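PDB 6AOK: Ceg4 from Legionella pneumophila subsp. pneumophila, which dephosphorylates phosphotyrosine as a HAD-like phosphatase effector and attenuates activation of eukaryotic MAPK pathways. Local coordinates for residues E92-V106 / W201-P213. Residues are numbered along the deposited sequence; the frame is centred on the assembly and turned at random.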
loop_
_atom_site.group_PDB
_atom_site.type_symbol
_atom_site.label_atom_id
_atom_site.label_comp_id
_atom_site.label_asym_id
_atom_site.label_seq_id
_atom_site.Cartn_x
_atom_site.Cartn_y
_atom_site.Cartn_z
ATOM N N GLU A 92 9.095 7.148 6.943
ATOM C CA GLU A 92 9.444 7.385 5.544
ATOM C C GLU A 92 8.309 6.919 4.636
ATOM O O GLU A 92 7.920 7.626 3.694
ATOM C CB GLU A 92 10.742 6.674 5.177
ATOM C CG GLU A 92 12.020 7.211 5.850
ATOM C CD GLU A 92 12.241 6.642 7.243
ATOM O OE1 GLU A 92 11.370 5.927 7.792
ATOM O OE2 GLU A 92 13.323 6.918 7.804
ATOM N N ALA A 93 7.728 5.763 4.926
ATOM C CA ALA A 93 6.600 5.321 4.104
ATOM C C ALA A 93 5.414 6.269 4.239
ATOM O O ALA A 93 4.731 6.572 3.246
ATOM C CB ALA A 93 6.176 3.910 4.488
ATOM N N VAL A 94 5.132 6.715 5.472
ATOM C CA VAL A 94 4.068 7.699 5.691
ATOM C C VAL A 94 4.286 8.935 4.825
ATOM O O VAL A 94 3.363 9.415 4.164
ATOM C CB VAL A 94 3.990 8.068 7.181
ATOM C CG1 VAL A 94 3.166 9.347 7.374
ATOM C CG2 VAL A 94 3.391 6.910 7.974
ATOM N N ALA A 95 5.511 9.478 4.814
ATOM C CA ALA A 95 5.759 10.675 4.013
ATOM C C ALA A 95 5.575 10.397 2.516
ATOM O O ALA A 95 5.075 11.253 1.764
ATOM C CB ALA A 95 7.166 11.225 4.292
ATOM N N PHE A 96 6.014 9.230 2.055
ATOM C CA PHE A 96 5.818 8.863 0.656
ATOM C C PHE A 96 4.341 8.860 0.266
ATOM O O PHE A 96 3.952 9.476 -0.745
ATOM C CB PHE A 96 6.398 7.482 0.390
ATOM C CG PHE A 96 6.211 7.009 -1.027
ATOM C CD1 PHE A 96 7.106 7.357 -2.022
ATOM C CD2 PHE A 96 5.130 6.184 -1.359
ATOM C CE1 PHE A 96 6.925 6.865 -3.330
ATOM C CE2 PHE A 96 4.941 5.747 -2.626
ATOM C CZ PHE A 96 5.844 6.068 -3.617
ATOM N N PHE A 97 3.502 8.169 1.055
ATOM C CA PHE A 97 2.077 8.111 0.736
ATOM C C PHE A 97 1.370 9.448 0.877
ATOM O O PHE A 97 0.454 9.726 0.099
ATOM C CB PHE A 97 1.410 7.012 1.573
ATOM C CG PHE A 97 1.753 5.677 1.038
ATOM C CD1 PHE A 97 1.183 5.250 -0.152
ATOM C CD2 PHE A 97 2.745 4.909 1.610
ATOM C CE1 PHE A 97 1.550 4.043 -0.726
ATOM C CE2 PHE A 97 3.138 3.682 1.035
ATOM C CZ PHE A 97 2.532 3.257 -0.148
ATOM N N HIS A 98 1.770 10.314 1.817
ATOM C CA HIS A 98 1.191 11.649 1.794
ATOM C C HIS A 98 1.513 12.340 0.477
ATOM O O HIS A 98 0.672 13.040 -0.086
ATOM C CB HIS A 98 1.690 12.517 2.965
ATOM C CG HIS A 98 0.977 12.263 4.265
ATOM N ND1 HIS A 98 -0.401 12.290 4.385
ATOM C CD2 HIS A 98 1.457 11.947 5.496
ATOM C CE1 HIS A 98 -0.739 12.014 5.636
ATOM N NE2 HIS A 98 0.373 11.829 6.337
ATOM N N GLU A 99 2.717 12.161 -0.036
ATOM C CA GLU A 99 3.030 12.803 -1.307
ATOM C C GLU A 99 2.215 12.192 -2.460
ATOM O O GLU A 99 1.623 12.912 -3.276
ATOM C CB GLU A 99 4.514 12.679 -1.591
ATOM C CG GLU A 99 4.868 13.224 -2.925
ATOM C CD GLU A 99 4.881 14.733 -2.919
ATOM O OE1 GLU A 99 5.163 15.354 -1.859
ATOM O OE2 GLU A 99 4.601 15.300 -3.985
ATOM N N VAL A 100 2.169 10.869 -2.552
ATOM C CA VAL A 100 1.588 10.334 -3.775
ATOM C C VAL A 100 0.061 10.334 -3.734
ATOM O O VAL A 100 -0.582 10.346 -4.796
ATOM C CB VAL A 100 2.124 8.925 -4.085
ATOM C CG1 VAL A 100 3.644 8.991 -4.422
ATOM C CG2 VAL A 100 1.842 7.932 -2.942
ATOM N N LEU A 101 -0.541 10.304 -2.546
ATOM C CA LEU A 101 -1.993 10.298 -2.504
ATOM C C LEU A 101 -2.570 11.688 -2.662
ATOM O O LEU A 101 -3.790 11.817 -2.692
ATOM C CB LEU A 101 -2.501 9.707 -1.198
ATOM C CG LEU A 101 -2.192 8.230 -1.033
ATOM C CD1 LEU A 101 -2.568 7.680 0.403
ATOM C CD2 LEU A 101 -2.904 7.417 -2.160
ATOM N N LYS A 102 -1.736 12.733 -2.722
ATOM C CA LYS A 102 -2.216 14.060 -3.068
ATOM C C LYS A 102 -1.902 14.430 -4.505
ATOM O O LYS A 102 -2.240 15.530 -4.941
ATOM C CB LYS A 102 -1.620 15.097 -2.123
ATOM C CG LYS A 102 -1.915 14.800 -0.629
ATOM C CD LYS A 102 -0.868 15.427 0.339
ATOM C CE LYS A 102 -1.374 15.545 1.773
ATOM N NZ LYS A 102 -1.857 16.930 2.052
ATOM N N ASN A 103 -1.226 13.570 -5.229
ATOM C CA ASN A 103 -0.790 13.845 -6.597
ATOM C C ASN A 103 -1.665 13.034 -7.549
ATOM O O ASN A 103 -1.533 11.807 -7.640
ATOM C CB ASN A 103 0.678 13.501 -6.780
ATOM C CG ASN A 103 1.186 13.856 -8.161
ATOM O OD1 ASN A 103 0.415 13.960 -9.118
ATOM N ND2 ASN A 103 2.499 14.001 -8.280
ATOM N N ASP A 104 -2.538 13.735 -8.260
ATOM C CA ASP A 104 -3.502 13.149 -9.127
ATOM C C ASP A 104 -2.868 12.402 -10.270
ATOM O O ASP A 104 -3.493 11.578 -10.834
ATOM C CB ASP A 104 -4.422 14.239 -9.675
ATOM C CG ASP A 104 -5.572 14.540 -8.716
ATOM O OD1 ASP A 104 -6.519 13.745 -8.621
ATOM O OD2 ASP A 104 -5.453 15.554 -8.005
ATOM N N ASP A 105 -1.652 12.770 -10.635
ATOM C CA ASP A 105 -0.953 12.083 -11.704
ATOM C C ASP A 105 -0.247 10.819 -11.258
ATOM O O ASP A 105 0.436 10.219 -12.090
ATOM C CB ASP A 105 0.034 13.040 -12.331
ATOM C CG ASP A 105 -0.679 14.180 -13.052
ATOM O OD1 ASP A 105 -1.682 13.876 -13.752
ATOM O OD2 ASP A 105 -0.275 15.353 -12.890
ATOM N N VAL A 106 -0.390 10.411 -9.992
ATOM C CA VAL A 106 0.175 9.174 -9.470
ATOM C C VAL A 106 -0.978 8.265 -9.070
ATOM O O VAL A 106 -1.821 8.653 -8.251
ATOM C CB VAL A 106 1.084 9.424 -8.259
ATOM C CG1 VAL A 106 1.613 8.075 -7.760
ATOM C CG2 VAL A 106 2.221 10.313 -8.664
ATOM N N TRP A 201 11.950 4.067 1.202
ATOM C CA TRP A 201 10.809 4.914 0.883
ATOM C C TRP A 201 11.213 6.367 0.694
ATOM O O TRP A 201 10.590 7.086 -0.098
ATOM C CB TRP A 201 9.762 4.793 1.990
ATOM C CG TRP A 201 9.077 3.458 1.963
ATOM C CD1 TRP A 201 9.245 2.438 2.856
ATOM C CD2 TRP A 201 8.127 2.985 0.988
ATOM N NE1 TRP A 201 8.460 1.377 2.505
ATOM C CE2 TRP A 201 7.766 1.683 1.364
ATOM C CE3 TRP A 201 7.532 3.557 -0.153
ATOM C CZ2 TRP A 201 6.826 0.922 0.651
ATOM C CZ3 TRP A 201 6.604 2.786 -0.882
ATOM C CH2 TRP A 201 6.261 1.478 -0.459
ATOM N N SER A 202 12.246 6.844 1.407
ATOM C CA SER A 202 12.562 8.255 1.217
ATOM C C SER A 202 13.222 8.490 -0.140
ATOM O O SER A 202 13.068 9.577 -0.740
ATOM C CB SER A 202 13.441 8.776 2.348
ATOM O OG SER A 202 14.706 8.161 2.283
ATOM N N GLN A 203 13.933 7.487 -0.653
ATOM C CA GLN A 203 14.476 7.606 -2.002
ATOM C C GLN A 203 13.369 7.566 -3.056
ATOM O O GLN A 203 13.428 8.310 -4.045
ATOM C CB GLN A 203 15.486 6.498 -2.264
ATOM C CG GLN A 203 16.106 6.570 -3.659
ATOM C CD GLN A 203 16.985 7.826 -3.859
ATOM O OE1 GLN A 203 16.752 8.638 -4.771
ATOM N NE2 GLN A 203 17.984 7.986 -2.997
ATOM N N TYR A 204 12.365 6.695 -2.875
ATOM C CA TYR A 204 11.285 6.609 -3.867
ATOM C C TYR A 204 10.485 7.900 -3.883
ATOM O O TYR A 204 10.079 8.357 -4.948
ATOM C CB TYR A 204 10.342 5.428 -3.605
ATOM C CG TYR A 204 11.057 4.138 -3.251
ATOM C CD1 TYR A 204 12.305 3.845 -3.764
ATOM C CD2 TYR A 204 10.486 3.235 -2.388
ATOM C CE1 TYR A 204 12.974 2.683 -3.395
ATOM C CE2 TYR A 204 11.131 2.072 -2.041
ATOM C CZ TYR A 204 12.361 1.804 -2.513
ATOM O OH TYR A 204 13.010 0.648 -2.121
ATOM N N LEU A 205 10.295 8.517 -2.713
ATOM C CA LEU A 205 9.680 9.850 -2.623
ATOM C C LEU A 205 10.455 10.898 -3.419
ATOM O O LEU A 205 9.869 11.709 -4.154
ATOM C CB LEU A 205 9.623 10.279 -1.160
ATOM C CG LEU A 205 9.148 11.723 -0.915
ATOM C CD1 LEU A 205 7.760 11.775 -1.436
ATOM C CD2 LEU A 205 9.168 12.053 0.556
ATOM N N GLU A 206 11.779 10.954 -3.220
ATOM C CA GLU A 206 12.595 11.900 -3.968
ATOM C C GLU A 206 12.508 11.627 -5.464
ATOM O O GLU A 206 12.366 12.556 -6.267
ATOM C CB GLU A 206 14.045 11.813 -3.491
ATOM C CG GLU A 206 15.052 12.240 -4.554
ATOM C CD GLU A 206 16.512 12.368 -4.066
ATOM O OE1 GLU A 206 17.412 11.885 -4.790
ATOM O OE2 GLU A 206 16.755 12.947 -2.979
ATOM N N ASP A 207 12.559 10.351 -5.860
ATOM C CA ASP A 207 12.496 10.035 -7.278
ATOM C C ASP A 207 11.138 10.378 -7.869
ATOM O O ASP A 207 11.072 10.842 -9.008
ATOM C CB ASP A 207 12.818 8.561 -7.507
ATOM C CG ASP A 207 14.265 8.239 -7.168
ATOM O OD1 ASP A 207 15.064 9.195 -6.986
ATOM O OD2 ASP A 207 14.598 7.031 -7.073
ATOM N N VAL A 208 10.051 10.237 -7.102
ATOM C CA VAL A 208 8.757 10.626 -7.648
ATOM C C VAL A 208 8.621 12.138 -7.702
ATOM O O VAL A 208 8.158 12.679 -8.708
ATOM C CB VAL A 208 7.618 9.951 -6.867
ATOM C CG1 VAL A 208 6.274 10.516 -7.292
ATOM C CG2 VAL A 208 7.612 8.553 -7.195
ATOM N N ARG A 209 9.081 12.861 -6.668
ATOM C CA ARG A 209 9.028 14.309 -6.715
ATOM C C ARG A 209 9.936 14.896 -7.790
ATOM O O ARG A 209 9.678 16.002 -8.277
ATOM C CB ARG A 209 9.393 14.902 -5.361
ATOM C CG ARG A 209 8.208 15.152 -4.524
ATOM C CD ARG A 209 8.549 15.170 -3.081
ATOM N NE ARG A 209 9.381 16.297 -2.740
ATOM C CZ ARG A 209 9.665 16.652 -1.491
ATOM N NH1 ARG A 209 9.179 15.941 -0.473
ATOM N NH2 ARG A 209 10.435 17.721 -1.262
ATOM N N GLU A 210 11.004 14.210 -8.154
ATOM C CA GLU A 210 11.840 14.731 -9.226
ATOM C C GLU A 210 11.053 14.856 -10.532
ATOM O O GLU A 210 11.318 15.770 -11.324
ATOM C CB GLU A 210 13.063 13.830 -9.399
ATOM C CG GLU A 210 14.054 14.262 -10.439
ATOM C CD GLU A 210 15.157 13.218 -10.666
ATOM O OE1 GLU A 210 15.145 12.171 -9.967
ATOM O OE2 GLU A 210 16.045 13.464 -11.531
HETATM N N MSE A 211 10.052 13.995 -10.757
HETATM C CA MSE A 211 9.272 14.028 -12.000
HETATM C C MSE A 211 8.236 15.149 -12.100
HETATM O O MSE A 211 7.788 15.494 -13.189
HETATM C CB MSE A 211 8.572 12.691 -12.196
HETATM C CG MSE A 211 9.528 11.576 -12.480
HETATM SE SE MSE A 211 8.585 9.890 -12.692
HETATM C CE MSE A 211 7.419 10.424 -14.158
ATOM N N PHE A 212 7.859 15.721 -10.973
ATOM C CA PHE A 212 6.822 16.727 -11.013
ATOM C C PHE A 212 7.359 18.088 -10.580
ATOM O O PHE A 212 8.104 18.180 -9.596
ATOM C CB PHE A 212 5.639 16.275 -10.125
ATOM C CG PHE A 212 4.995 14.985 -10.614
ATOM C CD1 PHE A 212 4.055 15.009 -11.646
ATOM C CD2 PHE A 212 5.365 13.751 -10.082
ATOM C CE1 PHE A 212 3.478 13.814 -12.111
ATOM C CE2 PHE A 212 4.810 12.552 -10.549
ATOM C CZ PHE A 212 3.852 12.580 -11.556
ATOM N N PRO A 213 7.030 19.162 -11.316
ATOM C CA PRO A 213 7.457 20.527 -10.982
ATOM C C PRO A 213 7.061 20.992 -9.581
ATOM O O PRO A 213 7.044 22.219 -9.403
ATOM C CB PRO A 213 6.746 21.381 -12.044
ATOM C CG PRO A 213 5.631 20.497 -12.589
ATOM C CD PRO A 213 6.211 19.126 -12.543
#
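Two helices that pack on one side of the parallel sheet of the HAD-like phosphatase domain, 92-100 and 201-211, meet through Phe-96, a knob set among Trp-201, Tyr-204, Leu-205 and Val-208. Over these segments the axes run nearly parallel, at 22°, and approach to 8.4 Å. With CG anti to the backbone N (chi1 179°), the Phe-96 ring reaches across to the second helix and lies between Val-100 CG1 over one face and the CE3-CZ3 side of the indole over the other, both toward the rim, the two ring planes oblique; Phe-96 CD2 is 3.7 Å from Trp-201 CZ3. Tyr-204 O and Leu-205 N lie at its edge, in the ring plane. Phe-97 completes an aromatic cluster, its ring inclined at 50° to that of Trp-201. The indole also receives a CH-pi contact: Ala-93 CB stands 3.8 Å from the centroid of the five-membered ring, almost on its normal. Trp-201 NE1 is hydrogen-bonded to Thr-22 O, in what fits the HAD-type DxDx(T/V) motif, whose Asp-18 and Asp-20 bind magnesium, which places the start of helix 201-211 beside the metal-site segment, the Trp-201 side chain about 10 Å from the magnesium ion. Phe-96 and Val-106 touch Ile-15 of the central strand 13-17. Along the outer side, Leu-205 CD1 presses against Glu-99 CB at 3.4 Å, while the Glu-99 carboxylate lies across the aliphatic part of Arg-209, its charge near the guanidinium without a salt bridge. Beyond the helices, Asn-103 ND2 sits over the centre of the Phe-212 ring, 3.3 Å above its plane. Asn-103 OD1 accepts the backbone N-H of Asp-105 (N to OD1 2.8 Å), an Asx turn that helps fix the amide's rotation. Asp-105 CB and Val-106 CG2 also contact the Phe-212 ring, while Asp-105 OD1 forms a salt bridge with Lys-12.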